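Local coordinates for uncharacterized protein (Arthrobacter sp., PDB 3KOP) that is of unknown function but adopts a cyclophilin-like fold and belongs to a family of uncharacterised proteins, here in a six-chain assembly, at residues D42-P45 against R46-A50. Residues are numbered along the deposited sequence; the frame is centred on the assembly and turned at random.
Sequences DVAP and RTSKA
The carbonyl oxygen of A44 receives two hydrogen bonds from S48, one from the backbone and one from the side chain. S48 N reaches A44 O at 2.9 Å. S48 OG donates to A44 O at 2.7 Å, coming from above the carbonyl plane. A first torsion of -64° sets OG beside the serine's own backbone N and thereby turns the hydroxyl back toward A44 O, one turn earlier. Replacing S48 with an alanine would probably leave A44 O with its backbone bond alone and lose the weak contact of the same hydroxyl with F152 O. One residue on, K49 N binds P45 O at 3.1 Å and continues the i+4 pattern.

These bonds open helix 45-54, with A44 as its N-cap and P45 in its first turn, where the proline ring, lacking an N-H, costs no helical bond. The helix follows strand 33-39 in the cyclophilin-like fold.

A44 CB lies 4.4 Å from T47 CB, and both side chains touch F152 of strand 145-157. Among the polar groups, the E86 carboxylate takes both R46 N and T47 OG1, with N150 as the second partner of T47 OG1. R46 NE meets P83 O, and R46 NH1 reaches N105 of a second subunit.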
loop_
_atom_site.group_PDB
_atom_site.type_symbol
_atom_site.label_atom_id
_atom_site.label_comp_id
_atom_site.label_asym_id
_atom_site.label_seq_id
_atom_site.Cartn_x
_atom_site.Cartn_y
_atom_site.Cartn_z
ATOM N N ASP F 42 14.632 20.476 -16.559
ATOM C CA ASP F 42 15.200 20.756 -15.228
ATOM C C ASP F 42 15.240 19.520 -14.303
ATOM O O ASP F 42 16.281 19.174 -13.802
ATOM C CB ASP F 42 14.510 21.956 -14.534
ATOM C CG ASP F 42 12.975 21.817 -14.390
ATOM O OD1 ASP F 42 12.295 20.901 -14.958
ATOM O OD2 ASP F 42 12.427 22.701 -13.689
ATOM N N VAL F 43 14.128 18.822 -14.132
ATOM C CA VAL F 43 14.057 17.714 -13.166
ATOM C C VAL F 43 14.116 16.306 -13.780
ATOM O O VAL F 43 14.330 15.336 -13.067
ATOM C CB VAL F 43 12.797 17.871 -12.250
ATOM C CG1 VAL F 43 12.860 19.199 -11.484
ATOM C CG2 VAL F 43 11.486 17.737 -13.057
ATOM N N ALA F 44 13.886 16.180 -15.086
ATOM C CA ALA F 44 13.971 14.894 -15.797
ATOM C C ALA F 44 14.851 15.086 -17.054
ATOM O O ALA F 44 14.380 14.823 -18.182
ATOM C CB ALA F 44 12.577 14.399 -16.249
ATOM N N PRO F 45 16.109 15.551 -16.876
ATOM C CA PRO F 45 16.952 15.837 -18.061
ATOM C C PRO F 45 17.242 14.619 -18.883
ATOM O O PRO F 45 17.234 14.707 -20.116
ATOM C CB PRO F 45 18.247 16.393 -17.454
ATOM C CG PRO F 45 18.270 15.869 -16.016
ATOM C CD PRO F 45 16.801 15.904 -15.623
ATOM N N ARG F 46 17.537 13.480 -18.239
ATOM C CA ARG F 46 17.898 12.289 -19.001
ATOM C C ARG F 46 16.703 11.749 -19.812
ATOM O O ARG F 46 16.839 11.370 -20.972
ATOM C CB ARG F 46 18.472 11.200 -18.106
ATOM C CG ARG F 46 19.745 11.600 -17.358
ATOM C CD ARG F 46 20.456 10.381 -16.794
ATOM N NE ARG F 46 19.591 9.572 -15.923
ATOM C CZ ARG F 46 19.397 9.811 -14.616
ATOM N NH1 ARG F 46 19.979 10.853 -14.030
ATOM N NH2 ARG F 46 18.621 9.012 -13.890
ATOM N N THR F 47 15.540 11.665 -19.181
ATOM C CA THR F 47 14.361 11.118 -19.857
ATOM C C THR F 47 13.870 12.075 -20.951
ATOM O O THR F 47 13.441 11.629 -22.024
ATOM C CB THR F 47 13.214 10.871 -18.831
ATOM O OG1 THR F 47 13.732 10.147 -17.711
ATOM C CG2 THR F 47 12.062 10.131 -19.452
ATOM N N SER F 48 13.934 13.386 -20.682
ATOM C CA SER F 48 13.492 14.386 -21.655
ATOM C C SER F 48 14.347 14.297 -22.918
ATOM O O SER F 48 13.820 14.309 -24.036
ATOM C CB SER F 48 13.551 15.795 -21.087
ATOM O OG SER F 48 12.652 15.959 -19.991
ATOM N N LYS F 49 15.660 14.161 -22.726
ATOM C CA LYS F 49 16.578 14.001 -23.864
ATOM C C LYS F 49 16.308 12.724 -24.633
ATOM O O LYS F 49 16.275 12.744 -25.882
ATOM C CB LYS F 49 18.035 14.009 -23.377
ATOM C CG LYS F 49 19.066 13.666 -24.475
ATOM C CD LYS F 49 20.473 13.932 -23.995
ATOM C CE LYS F 49 21.509 13.398 -25.012
ATOM N NZ LYS F 49 21.266 13.930 -26.425
ATOM N N ALA F 50 16.164 11.612 -23.903
ATOM C CA ALA F 50 15.993 10.286 -24.522
ATOM C C ALA F 50 14.756 10.309 -25.410
ATOM O O ALA F 50 14.787 9.818 -26.566
ATOM C CB ALA F 50 15.879 9.158 -23.476
#